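Local coordinates for alpha-galactosidase (Lactobacillus brevis, PDB 3MI6), which probably hydrolyses terminal, non-reducing alpha-D-galactose residues of alpha-D-galactosides, including galactose oligosaccharides, galactomannans and galactolipids, at residues M234-Q239 with G245-F250; Q307-M312 with T563-P568; F371-R374 with T379-G382; P429-H434 with V457-K462; P715-D720 with D726-L731. All coordinates share one frame; numbering follows the deposited sequence.

How the interactions relate
Interactions 1 and 2 are buried and touch each other: Met234 SE of the hairpin lies 3.6 Å from Leu308 CD2 of helix 305-319, joining the N-terminal beta domain to the barrel region. Interaction 1 is a backbone ladder with apolar side chains, whereas interaction 2 rests on one serine hydroxyl. Interactions 3 and 4, partly buried, lie about 15 Å apart between centres, and Gly382 meets Tyr459 there; interaction 3 lies within one barrel loop and is dominated by a hydroxyl and a guanidinium, while interaction 4 sets another loop against helix 454-471 through an aromatic pair. Interaction 5 is a surface contact on the C-terminal sheet, made by an isoleucine lying on a tyrosine, and its neighbours include two other subunits.

Interaction 1 of 5, residues M234-Q239 with G245-F250; sequences MLARPQ and GAVFGF
Met234, Leu235 and Ala236 pair with Gly249, Phe248 and Val247 in a buried antiparallel beta ladder, the hairpin of strands 233-236 and 247-252 in the N-terminal beta domain. Leu235 and Phe248 form the hydrogen-bonded pair: Leu235 N reaches Phe248 O at 2.9 Å, and Phe248 N returns to Leu235 O at 2.9 Å. Met234-Gly249 and Ala236-Val247 are non-hydrogen-bonded pairs. Beyond the strand, Arg237 N bonds to Ala246 O at 3.1 Å, carrying the pairing into the loop. On one face, CB of Met234, a selenomethionine, lies 4.0 Å from Val247 CG2, the branch placed anti to the valine's backbone N. On the other face, Leu235 CB meets Phe248 CB at 4.2 Å, and Leu235 CG comes within 4.3 Å of Phe250 CE1. The aliphatic part of Arg237 rests on Ala246, with Arg237 CG 3.7 Å from Ala246 CB, while its guanidinium forms a salt bridge with Asp188. Strand 192-197 pairs with Met234 on one flank and strand 290-301 with Val247 and Gly249 on the other; Leu308 of helix 305-319 covers the Met234-Val247 face.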
# COMPACT_ATOMS: atom_id res chain seq x y z
N MSE D 234 -13.83 -2.77 15.26
CA MSE D 234 -14.40 -3.53 14.15
C MSE D 234 -13.38 -4.45 13.54
O MSE D 234 -12.17 -4.19 13.61
CB MSE D 234 -14.94 -2.59 13.08
CG MSE D 234 -16.02 -1.68 13.61
SE MSE D 234 -16.85 -0.52 12.28
CE MSE D 234 -15.29 0.57 11.87
N LEU D 235 -13.86 -5.57 12.98
CA LEU D 235 -13.04 -6.38 12.09
C LEU D 235 -13.65 -6.29 10.71
O LEU D 235 -14.73 -6.86 10.46
CB LEU D 235 -13.04 -7.85 12.50
CG LEU D 235 -12.13 -8.39 13.60
CD1 LEU D 235 -12.04 -9.89 13.43
CD2 LEU D 235 -10.76 -7.76 13.53
N ALA D 236 -13.00 -5.57 9.80
CA ALA D 236 -13.52 -5.46 8.45
C ALA D 236 -12.76 -6.36 7.50
O ALA D 236 -11.55 -6.58 7.67
CB ALA D 236 -13.47 -4.02 7.98
N ARG D 237 -13.45 -6.90 6.51
CA ARG D 237 -12.77 -7.51 5.39
C ARG D 237 -12.03 -6.36 4.72
O ARG D 237 -12.42 -5.20 4.89
CB ARG D 237 -13.78 -8.16 4.45
CG ARG D 237 -14.40 -9.43 5.01
CD ARG D 237 -13.35 -10.53 5.17
NE ARG D 237 -13.94 -11.85 5.35
CZ ARG D 237 -13.27 -12.93 5.72
NH1 ARG D 237 -11.97 -12.84 5.98
NH2 ARG D 237 -13.90 -14.09 5.85
N PRO D 238 -10.94 -6.67 3.98
CA PRO D 238 -10.01 -5.65 3.44
C PRO D 238 -10.67 -4.61 2.55
O PRO D 238 -10.16 -3.49 2.50
CB PRO D 238 -9.02 -6.48 2.63
CG PRO D 238 -9.04 -7.83 3.30
CD PRO D 238 -10.48 -8.04 3.68
N GLN D 239 -11.76 -4.95 1.88
CA GLN D 239 -12.41 -4.03 0.96
C GLN D 239 -13.71 -3.45 1.48
O GLN D 239 -14.38 -2.70 0.80
CB GLN D 239 -12.67 -4.69 -0.39
CG GLN D 239 -11.59 -4.39 -1.40
CD GLN D 239 -10.32 -5.17 -1.12
OE1 GLN D 239 -9.22 -4.60 -1.14
NE2 GLN D 239 -10.46 -6.48 -0.86
N GLY D 245 -19.94 -4.32 2.15
CA GLY D 245 -18.99 -5.30 2.66
C GLY D 245 -19.07 -5.77 4.11
O GLY D 245 -19.66 -5.12 4.98
N ALA D 246 -18.42 -6.91 4.35
CA ALA D 246 -18.49 -7.65 5.62
C ALA D 246 -17.67 -7.03 6.73
O ALA D 246 -16.55 -6.59 6.50
CB ALA D 246 -18.03 -9.07 5.42
N VAL D 247 -18.22 -7.05 7.93
CA VAL D 247 -17.59 -6.41 9.09
C VAL D 247 -18.24 -6.81 10.40
O VAL D 247 -19.47 -6.84 10.52
CB VAL D 247 -17.66 -4.88 9.01
CG1 VAL D 247 -19.08 -4.41 8.61
CG2 VAL D 247 -17.26 -4.29 10.34
N PHE D 248 -17.42 -7.13 11.39
CA PHE D 248 -17.88 -7.38 12.74
C PHE D 248 -17.69 -6.15 13.60
O PHE D 248 -16.75 -5.38 13.40
CB PHE D 248 -17.11 -8.54 13.34
CG PHE D 248 -17.39 -9.84 12.68
CD1 PHE D 248 -16.59 -10.29 11.64
CD2 PHE D 248 -18.47 -10.61 13.08
CE1 PHE D 248 -16.85 -11.51 11.03
CE2 PHE D 248 -18.74 -11.81 12.46
CZ PHE D 248 -17.93 -12.27 11.44
N GLY D 249 -18.58 -5.97 14.56
CA GLY D 249 -18.50 -4.86 15.48
C GLY D 249 -18.56 -5.37 16.89
O GLY D 249 -19.37 -6.24 17.20
N PHE D 250 -17.71 -4.85 17.76
CA PHE D 250 -17.68 -5.29 19.14
C PHE D 250 -17.75 -4.09 20.05
O PHE D 250 -16.93 -3.18 19.93
CB PHE D 250 -16.38 -6.05 19.42
CG PHE D 250 -16.12 -7.19 18.49
CD1 PHE D 250 -15.67 -6.96 17.21
CD2 PHE D 250 -16.33 -8.48 18.90
CE1 PHE D 250 -15.43 -8.01 16.35
CE2 PHE D 250 -16.09 -9.54 18.04
CZ PHE D 250 -15.64 -9.30 16.76

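Interaction 2 of 5, residues Q307-M312 with T563-P568; sequences QLSQQM and TSYGYP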
# COMPACT_ATOMS: atom_id res chain seq x y z
N GLN D 307 -24.16 0.61 7.74
CA GLN D 307 -25.21 -0.32 8.15
C GLN D 307 -24.91 -0.86 9.54
O GLN D 307 -25.80 -0.90 10.40
CB GLN D 307 -25.37 -1.46 7.14
CG GLN D 307 -26.39 -2.53 7.54
CD GLN D 307 -27.82 -2.00 7.78
OE1 GLN D 307 -28.50 -2.39 8.75
NE2 GLN D 307 -28.27 -1.11 6.89
N LEU D 308 -23.66 -1.22 9.79
CA LEU D 308 -23.25 -1.66 11.11
C LEU D 308 -23.51 -0.60 12.17
O LEU D 308 -24.04 -0.90 13.23
CB LEU D 308 -21.78 -2.06 11.12
CG LEU D 308 -21.30 -2.65 12.44
CD1 LEU D 308 -21.84 -4.06 12.63
CD2 LEU D 308 -19.79 -2.66 12.46
N SER D 309 -23.15 0.66 11.92
CA SER D 309 -23.39 1.67 12.94
C SER D 309 -24.88 1.88 13.12
O SER D 309 -25.36 2.03 14.22
CB SER D 309 -22.73 3.00 12.60
OG SER D 309 -21.32 2.88 12.66
N GLN D 310 -25.60 1.90 12.01
CA GLN D 310 -27.03 2.19 12.06
C GLN D 310 -27.83 1.20 12.93
O GLN D 310 -28.60 1.63 13.80
CB GLN D 310 -27.59 2.33 10.64
CG GLN D 310 -27.05 3.56 9.96
CD GLN D 310 -27.30 3.58 8.46
OE1 GLN D 310 -27.08 4.61 7.81
NE2 GLN D 310 -27.74 2.45 7.89
N GLN D 311 -27.62 -0.10 12.72
CA GLN D 311 -28.35 -1.13 13.46
C GLN D 311 -27.91 -1.12 14.91
O GLN D 311 -28.75 -0.99 15.80
CB GLN D 311 -28.17 -2.52 12.84
CG GLN D 311 -26.74 -3.09 12.85
CD GLN D 311 -26.57 -4.20 11.82
OE1 GLN D 311 -27.23 -4.19 10.77
NE2 GLN D 311 -25.71 -5.16 12.11
N MSE D 312 -26.62 -1.25 15.17
CA MSE D 312 -26.14 -1.10 16.53
C MSE D 312 -26.73 0.12 17.21
O MSE D 312 -27.04 0.06 18.40
CB MSE D 312 -24.63 -1.07 16.58
CG MSE D 312 -24.03 -2.46 16.64
SE MSE D 312 -22.13 -2.53 16.28
CE MSE D 312 -21.56 -3.74 17.69
N THR D 563 -16.48 9.04 16.32
CA THR D 563 -17.42 8.59 17.33
C THR D 563 -18.63 7.89 16.70
O THR D 563 -19.10 6.87 17.23
CB THR D 563 -17.83 9.75 18.27
OG1 THR D 563 -16.66 10.29 18.90
CG2 THR D 563 -18.80 9.27 19.34
N SER D 564 -19.11 8.39 15.57
CA SER D 564 -20.31 7.83 14.91
C SER D 564 -20.23 6.35 14.52
O SER D 564 -21.26 5.68 14.42
CB SER D 564 -20.71 8.67 13.70
OG SER D 564 -19.72 8.61 12.69
N TYR D 565 -19.03 5.83 14.31
CA TYR D 565 -18.87 4.41 14.03
C TYR D 565 -19.44 3.60 15.19
O TYR D 565 -20.02 2.52 15.00
CB TYR D 565 -17.40 4.06 13.77
CG TYR D 565 -16.93 4.49 12.40
CD1 TYR D 565 -16.29 5.72 12.21
CD2 TYR D 565 -17.12 3.67 11.28
CE1 TYR D 565 -15.86 6.12 10.91
CE2 TYR D 565 -16.69 4.06 9.99
CZ TYR D 565 -16.07 5.30 9.82
OH TYR D 565 -15.64 5.68 8.55
N GLY D 566 -19.28 4.13 16.40
CA GLY D 566 -19.68 3.41 17.58
C GLY D 566 -20.89 4.00 18.25
O GLY D 566 -21.57 3.32 19.02
N TYR D 567 -21.17 5.27 17.97
CA TYR D 567 -22.20 5.97 18.72
C TYR D 567 -23.00 6.97 17.87
O TYR D 567 -22.44 7.83 17.21
CB TYR D 567 -21.58 6.62 19.97
CG TYR D 567 -20.63 5.70 20.74
CD1 TYR D 567 -21.05 4.98 21.83
CD2 TYR D 567 -19.30 5.57 20.36
CE1 TYR D 567 -20.19 4.15 22.53
CE2 TYR D 567 -18.44 4.75 21.03
CZ TYR D 567 -18.88 4.04 22.12
OH TYR D 567 -18.00 3.21 22.80
N PRO D 568 -24.34 6.86 17.92
CA PRO D 568 -25.26 7.73 17.19
C PRO D 568 -25.19 9.15 17.71
O PRO D 568 -24.86 9.35 18.87
CB PRO D 568 -26.64 7.16 17.53
CG PRO D 568 -26.38 5.86 18.28
CD PRO D 568 -25.03 5.94 18.84
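The Tyr565 ring, which stands beside Ser309, has Arg640 in a cation-pi contact and meets the Phe196 ring with the planes at about 35°; Phe232 and Met234 also touch its side chain. Ser309 itself approaches the tyrosine from its backbone side. The contact joins two helices around the TIM barrel: 305-319, which comes before the first barrel strand, and 553-566, the helix of the beta-alpha-beta crossover between strands 544-546 and 572-576. A single hydroxyl carries it. Ser309 OG donates to Tyr565 O at 2.7 Å, and it comes in from the flank of the carbonyl, with a C=O...OG angle of 104° and a 34° tilt out of the carbonyl plane. The hydroxyl reaches across because it lies anti to the serine's own carbonyl carbon (chi1 -68°). Ser309 CB lies beside the preceding carbonyl, 3.6 Å from Ser564 O. Arg640 links both helices, bonding through NH2 to Ser309 OG, which is thus gripped twice, and through NH1 to Ser564 OG, and its positive charge would probably polarise the Ser309 hydroxyl and make it a better donor. At the start of 563-568, Thr563 O takes two backbone bonds, from Gly566 N at 2.9 Å and from Tyr567 N at 2.7 Å.

Interaction 3 of 5, residues F371-R374 with T379-G382; sequences FGHR and TSLG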
# COMPACT_ATOMS: atom_id res chain seq x y z
N PHE D 371 -19.68 25.99 43.99
CA PHE D 371 -19.64 25.35 45.30
C PHE D 371 -18.43 25.80 46.15
O PHE D 371 -17.46 26.35 45.62
CB PHE D 371 -19.62 23.84 45.11
CG PHE D 371 -18.54 23.37 44.17
CD1 PHE D 371 -17.43 22.70 44.64
CD2 PHE D 371 -18.63 23.64 42.81
CE1 PHE D 371 -16.43 22.27 43.77
CE2 PHE D 371 -17.63 23.22 41.94
CZ PHE D 371 -16.54 22.53 42.42
N GLY D 372 -18.50 25.58 47.46
CA GLY D 372 -17.38 25.83 48.35
C GLY D 372 -16.71 27.19 48.21
O GLY D 372 -17.27 28.21 48.58
N HIS D 373 -15.49 27.19 47.69
CA HIS D 373 -14.82 28.44 47.34
C HIS D 373 -14.07 28.32 46.00
O HIS D 373 -12.98 28.86 45.83
CB HIS D 373 -13.92 28.97 48.48
CG HIS D 373 -13.16 27.90 49.22
ND1 HIS D 373 -13.77 26.95 50.01
CD2 HIS D 373 -11.82 27.68 49.34
CE1 HIS D 373 -12.85 26.17 50.55
NE2 HIS D 373 -11.66 26.59 50.17
N ARG D 374 -14.70 27.63 45.05
CA ARG D 374 -14.10 27.38 43.74
C ARG D 374 -13.83 28.64 42.95
O ARG D 374 -14.63 29.03 42.10
CB ARG D 374 -14.98 26.45 42.90
CG ARG D 374 -14.94 25.00 43.31
CD ARG D 374 -13.61 24.34 42.93
NE ARG D 374 -13.55 23.88 41.55
CZ ARG D 374 -12.69 22.96 41.10
NH1 ARG D 374 -11.83 22.38 41.92
NH2 ARG D 374 -12.71 22.61 39.82
N THR D 379 -9.30 23.72 44.88
CA THR D 379 -9.91 23.89 46.20
C THR D 379 -11.40 23.62 46.16
O THR D 379 -12.04 23.90 45.16
CB THR D 379 -9.75 25.34 46.75
OG1 THR D 379 -11.04 25.98 46.78
CG2 THR D 379 -8.81 26.19 45.87
N SER D 380 -11.96 23.07 47.24
CA SER D 380 -13.42 22.92 47.40
C SER D 380 -14.06 21.76 46.68
O SER D 380 -15.26 21.52 46.81
CB SER D 380 -14.20 24.11 46.82
OG SER D 380 -13.63 25.35 47.18
N LEU D 381 -13.28 21.03 45.89
CA LEU D 381 -13.75 19.80 45.29
C LEU D 381 -14.14 18.81 46.37
O LEU D 381 -13.29 18.16 46.95
CB LEU D 381 -12.69 19.20 44.37
CG LEU D 381 -13.15 18.93 42.93
CD1 LEU D 381 -14.06 20.04 42.40
CD2 LEU D 381 -11.96 18.74 42.02
N GLY D 382 -15.43 18.71 46.64
CA GLY D 382 -15.95 17.81 47.66
C GLY D 382 -17.01 18.51 48.49
O GLY D 382 -17.76 17.89 49.22
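Ser380 turns its hydroxyl anti to its own carbonyl carbon (chi1 -45°), which aims OG at the backbone of His373, while His373 swings its ring between its backbone N and carbonyl carbon (chi1 39°), bringing the imidazole over the same oxygen. Ser380 OG accepts from His373 N at 2.7 Å and lies 3.2 Å above the centre of the imidazole face. Thr379 OG1 bonds to Ser380 OG as well, at 2.7 Å, so the serine oxygen is shared between a main-chain N-H and a neighbouring hydroxyl. The N-H is presented by a beta turn, closed by Arg374 N to Phe371 O at 3.1 Å, in which Gly372 takes a positive phi. Both segments belong to the long loop that follows the second strand of the TIM barrel, 363-366, and leads to helix 394-404. Near the start of this loop is Asp368, a predicted substrate-binding residue, and Arg374 NH2 forms a salt bridge with it, so Arg374 probably acts from the second shell of the sugar site. Leu381 CD1 lies over one face of the Arg374 guanidinium, 3.3 Å above the plane and off-centre. The same methyl serves the Phe371 ring, where it is 3.5 Å from CZ at the rim. Ser380 O approaches that ring edge too, 3.3 Å from Phe371 CD1, and Arg374 CG lies over one face of the Phe371 ring, toward its rim.

Interaction 4 of 5, residues P429-H434 with V457-K462; sequences PDWLIH and VDYLFK
Trp431 and Tyr459 meet as an offset edge-to-face aromatic pair, which joins an outer loop of the TIM barrel to helix 454-471. The edge of the indole's six-membered ring is directed at the face of the phenol ring, with centroids 5.5 Å apart and planes at 71°. Two indole carbons do the touching: Trp431 CZ3 is 3.8 Å from Tyr459 CD2, and Trp431 CH2 is 3.8 Å from Tyr459 CB, so the tryptophan reaches the root of the tyrosine side chain as well as its ring. Tyr459 CG stands anti to its backbone N (chi1 173°), which carries the ring out from the helix to the indole edge. His428 stacks on the indole, and Leu424, Arg453, Glu455 and Val456 pack around it; the last two belong to helix 454-471, so the tryptophan touches that helix in more than one place. Its backbone is set by a short 3-10 segment, 429-431, after which Leu432 N bonds to Pro429 O at 3.2 Å, and by backbone pairing of Trp431 with Asp450. Helix 454-471 precedes the fourth barrel strand, 475-478, and is backed by helix 500-518: Asp458 forms a salt bridge with Arg514, and Phe461 makes a cation-pi contact with the same arginine. At its far end, the tyrosine ring carries Tyr459 OH to within 4.0 Å of Gly382 O, a packing contact with the neighbouring barrel loop.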
# COMPACT_ATOMS: atom_id res chain seq x y z
N PRO D 429 -10.37 12.16 55.79
CA PRO D 429 -9.15 12.02 54.99
C PRO D 429 -9.01 10.59 54.47
O PRO D 429 -8.51 10.39 53.36
CB PRO D 429 -8.03 12.34 55.98
CG PRO D 429 -8.67 13.19 57.02
CD PRO D 429 -10.09 12.69 57.14
N ASP D 430 -9.46 9.62 55.27
CA ASP D 430 -9.36 8.21 54.92
C ASP D 430 -10.20 7.82 53.70
O ASP D 430 -10.24 6.65 53.32
CB ASP D 430 -9.73 7.32 56.12
CG ASP D 430 -11.20 7.45 56.53
OD1 ASP D 430 -11.92 6.42 56.56
OD2 ASP D 430 -11.64 8.60 56.82
N TRP D 431 -10.87 8.80 53.10
CA TRP D 431 -11.71 8.57 51.93
C TRP D 431 -10.96 8.74 50.59
O TRP D 431 -11.43 8.26 49.56
CB TRP D 431 -12.93 9.48 51.96
CG TRP D 431 -14.05 9.00 52.84
CD1 TRP D 431 -13.99 8.00 53.77
CD2 TRP D 431 -15.39 9.50 52.88
NE1 TRP D 431 -15.21 7.84 54.38
CE2 TRP D 431 -16.09 8.75 53.85
CE3 TRP D 431 -16.07 10.50 52.18
CZ2 TRP D 431 -17.44 8.97 54.14
CZ3 TRP D 431 -17.40 10.73 52.47
CH2 TRP D 431 -18.08 9.97 53.44
N LEU D 432 -9.83 9.45 50.61
CA LEU D 432 -8.90 9.53 49.48
C LEU D 432 -8.25 8.19 49.13
O LEU D 432 -7.56 7.61 49.95
CB LEU D 432 -7.74 10.47 49.81
CG LEU D 432 -7.66 11.84 49.15
CD1 LEU D 432 -8.55 12.78 49.90
CD2 LEU D 432 -6.23 12.35 49.17
N ILE D 433 -8.44 7.71 47.91
CA ILE D 433 -7.67 6.57 47.42
C ILE D 433 -6.16 6.82 47.54
O ILE D 433 -5.59 7.64 46.82
CB ILE D 433 -8.00 6.28 45.96
CG1 ILE D 433 -9.47 5.92 45.83
CG2 ILE D 433 -7.12 5.17 45.43
CD1 ILE D 433 -9.84 5.38 44.47
N HIS D 434 -5.52 6.10 48.45
CA HIS D 434 -4.10 6.32 48.68
C HIS D 434 -3.40 5.04 49.10
O HIS D 434 -3.90 4.32 49.94
CB HIS D 434 -3.92 7.36 49.77
CG HIS D 434 -2.49 7.63 50.11
ND1 HIS D 434 -1.93 7.25 51.31
CD2 HIS D 434 -1.50 8.21 49.40
CE1 HIS D 434 -0.66 7.61 51.33
NE2 HIS D 434 -0.37 8.19 50.18
N VAL D 457 -20.80 6.46 48.70
CA VAL D 457 -21.93 6.61 47.80
C VAL D 457 -23.14 7.25 48.50
O VAL D 457 -23.81 8.11 47.92
CB VAL D 457 -22.29 5.25 47.11
CG1 VAL D 457 -23.47 5.39 46.19
CG2 VAL D 457 -21.10 4.73 46.31
N ASP D 458 -23.37 6.86 49.76
CA ASP D 458 -24.48 7.38 50.57
C ASP D 458 -24.35 8.87 50.83
O ASP D 458 -25.32 9.61 50.76
CB ASP D 458 -24.56 6.66 51.91
CG ASP D 458 -25.09 5.24 51.79
OD1 ASP D 458 -25.72 4.89 50.76
OD2 ASP D 458 -24.87 4.46 52.76
N TYR D 459 -23.13 9.29 51.13
CA TYR D 459 -22.83 10.70 51.38
C TYR D 459 -23.04 11.52 50.12
O TYR D 459 -23.54 12.65 50.18
CB TYR D 459 -21.40 10.85 51.89
CG TYR D 459 -20.93 12.28 52.03
CD1 TYR D 459 -21.27 13.04 53.15
CD2 TYR D 459 -20.15 12.87 51.06
CE1 TYR D 459 -20.83 14.37 53.29
CE2 TYR D 459 -19.71 14.18 51.18
CZ TYR D 459 -20.06 14.93 52.30
OH TYR D 459 -19.62 16.23 52.41
N LEU D 460 -22.67 10.95 48.98
CA LEU D 460 -22.79 11.68 47.73
C LEU D 460 -24.24 11.71 47.27
O LEU D 460 -24.74 12.76 46.85
CB LEU D 460 -21.89 11.06 46.66
CG LEU D 460 -20.40 11.23 46.96
CD1 LEU D 460 -19.56 10.49 45.93
CD2 LEU D 460 -20.03 12.69 47.00
N PHE D 461 -24.92 10.57 47.36
CA PHE D 461 -26.33 10.53 47.01
C PHE D 461 -27.12 11.55 47.81
O PHE D 461 -27.94 12.27 47.27
CB PHE D 461 -26.93 9.15 47.21
CG PHE D 461 -28.43 9.14 47.09
CD1 PHE D 461 -29.04 8.96 45.86
CD2 PHE D 461 -29.22 9.35 48.20
CE1 PHE D 461 -30.41 8.96 45.75
CE2 PHE D 461 -30.59 9.36 48.10
CZ PHE D 461 -31.19 9.17 46.87
N LYS D 462 -26.88 11.60 49.12
CA LYS D 462 -27.60 12.54 49.96
C LYS D 462 -27.33 13.99 49.56
O LYS D 462 -28.26 14.78 49.45
CB LYS D 462 -27.27 12.33 51.44
CG LYS D 462 -27.81 13.44 52.33
CD LYS D 462 -27.53 13.21 53.81
CE LYS D 462 -27.74 14.50 54.60
NZ LYS D 462 -27.17 14.42 55.97

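Interaction 5 of 5, residues P715-D720 with D726-L731; sequences PTILAD and DFYTQL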
# COMPACT_ATOMS: atom_id res chain seq x y z
N PRO D 715 -21.49 24.33 -6.47
CA PRO D 715 -20.70 25.55 -6.67
C PRO D 715 -19.34 25.48 -5.99
O PRO D 715 -19.23 25.13 -4.81
CB PRO D 715 -21.53 26.61 -5.97
CG PRO D 715 -22.93 26.16 -6.17
CD PRO D 715 -22.90 24.64 -6.19
N THR D 716 -18.31 25.83 -6.75
CA THR D 716 -16.98 26.01 -6.20
C THR D 716 -16.98 27.08 -5.09
O THR D 716 -17.77 28.02 -5.11
CB THR D 716 -16.00 26.38 -7.33
OG1 THR D 716 -16.14 25.43 -8.40
CG2 THR D 716 -14.59 26.36 -6.84
N ILE D 717 -16.09 26.90 -4.12
CA ILE D 717 -15.88 27.89 -3.08
C ILE D 717 -14.90 28.97 -3.56
O ILE D 717 -13.71 28.70 -3.76
CB ILE D 717 -15.38 27.23 -1.79
CG1 ILE D 717 -16.37 26.14 -1.37
CG2 ILE D 717 -15.20 28.26 -0.69
CD1 ILE D 717 -15.70 24.89 -0.85
N LEU D 718 -15.41 30.18 -3.75
CA LEU D 718 -14.64 31.27 -4.36
C LEU D 718 -14.15 32.31 -3.38
O LEU D 718 -14.75 32.53 -2.34
CB LEU D 718 -15.48 31.98 -5.42
CG LEU D 718 -15.77 31.15 -6.67
CD1 LEU D 718 -16.46 32.02 -7.70
CD2 LEU D 718 -14.47 30.58 -7.21
N ALA D 719 -13.05 32.97 -3.73
CA ALA D 719 -12.56 34.11 -2.97
C ALA D 719 -13.49 35.32 -3.17
O ALA D 719 -13.94 35.59 -4.29
CB ALA D 719 -11.14 34.43 -3.38
N ASP D 720 -13.80 36.04 -2.08
CA ASP D 720 -14.65 37.24 -2.15
C ASP D 720 -14.01 38.50 -1.53
O ASP D 720 -14.66 39.55 -1.43
CB ASP D 720 -16.04 36.97 -1.55
CG ASP D 720 -16.01 36.80 -0.02
OD1 ASP D 720 -14.94 36.96 0.62
OD2 ASP D 720 -17.09 36.52 0.55
N ASP D 726 -11.38 28.94 4.27
CA ASP D 726 -10.98 27.70 4.93
C ASP D 726 -12.10 27.25 5.85
O ASP D 726 -12.96 28.06 6.21
CB ASP D 726 -9.66 27.88 5.66
CG ASP D 726 -8.47 27.90 4.71
OD1 ASP D 726 -8.59 27.42 3.56
OD2 ASP D 726 -7.40 28.40 5.11
N PHE D 727 -12.14 25.97 6.19
CA PHE D 727 -13.18 25.44 7.07
C PHE D 727 -14.58 25.85 6.59
O PHE D 727 -15.33 26.55 7.30
CB PHE D 727 -12.91 25.89 8.52
CG PHE D 727 -11.45 26.02 8.85
CD1 PHE D 727 -10.61 24.92 8.79
CD2 PHE D 727 -10.91 27.25 9.19
CE1 PHE D 727 -9.27 25.04 9.07
CE2 PHE D 727 -9.56 27.36 9.47
CZ PHE D 727 -8.74 26.26 9.41
N TYR D 728 -14.92 25.41 5.38
CA TYR D 728 -16.12 25.87 4.70
C TYR D 728 -17.17 24.80 4.78
O TYR D 728 -16.86 23.61 4.72
CB TYR D 728 -15.84 26.17 3.22
CG TYR D 728 -16.85 27.08 2.58
CD1 TYR D 728 -16.68 28.47 2.60
CD2 TYR D 728 -17.97 26.58 1.94
CE1 TYR D 728 -17.60 29.33 2.01
CE2 TYR D 728 -18.90 27.42 1.34
CZ TYR D 728 -18.71 28.80 1.38
OH TYR D 728 -19.62 29.65 0.79
N THR D 729 -18.42 25.24 4.90
CA THR D 729 -19.53 24.31 4.98
C THR D 729 -20.58 24.54 3.91
O THR D 729 -21.00 25.66 3.68
CB THR D 729 -20.23 24.42 6.32
OG1 THR D 729 -19.26 24.33 7.37
CG2 THR D 729 -21.27 23.32 6.44
N GLN D 730 -20.99 23.46 3.28
CA GLN D 730 -22.12 23.46 2.38
C GLN D 730 -23.20 22.53 2.96
O GLN D 730 -22.98 21.34 3.16
CB GLN D 730 -21.68 23.01 1.00
CG GLN D 730 -20.72 23.98 0.35
CD GLN D 730 -19.68 23.30 -0.54
OE1 GLN D 730 -19.09 22.28 -0.18
NE2 GLN D 730 -19.44 23.89 -1.69
N LEU D 731 -24.37 23.11 3.24
CA LEU D 731 -25.50 22.42 3.81
C LEU D 731 -26.54 22.17 2.73
O LEU D 731 -26.73 22.99 1.84
CB LEU D 731 -26.12 23.31 4.88
CG LEU D 731 -26.45 22.78 6.26
CD1 LEU D 731 -25.27 22.07 6.91
CD2 LEU D 731 -26.91 23.96 7.09
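Ile717 faces Tyr728 with their CA atoms 8.0 Å apart, and Pro715 faces Gln730 at 9.4 Å, so the extended but irregular segment 715-720 runs antiparallel to strand 728-736 at a spacing too wide for backbone pairing, bridged mainly by side chains. Phe727, just before the strand, has left-handed backbone angles. Ile717 is the largest contributor. Its CG2 methyl sits over one face of the Tyr728 ring, 3.7 Å from the centroid and 15° off the ring normal, a CH-pi contact, while its CG1 lies 3.7 Å from Tyr728 CD2 on the same ring. Because CG2 lies anti to the isoleucine's backbone N and CG1 beside that N, both branches bear on the phenol. Gln730, bent at chi2, brings NE2 to 3.8 Å from Ile717 CG1; Pro715 O is also near that NE2, but the angle is too poor for a hydrogen bond. The other end of the amide, Gln730 OE1, bonds to Arg668 of strand 663-670. Subunit neighbours are close: Thr716 bonds to Glu53 and Arg55 of the second subunit, and Asp726 forms a salt bridge with Arg586 of the third. Strand 728-736 belongs to the antiparallel sheet of the C-terminal domain, and it starts with a G1 beta bulge, Phe727 and Tyr728 together facing Gln670.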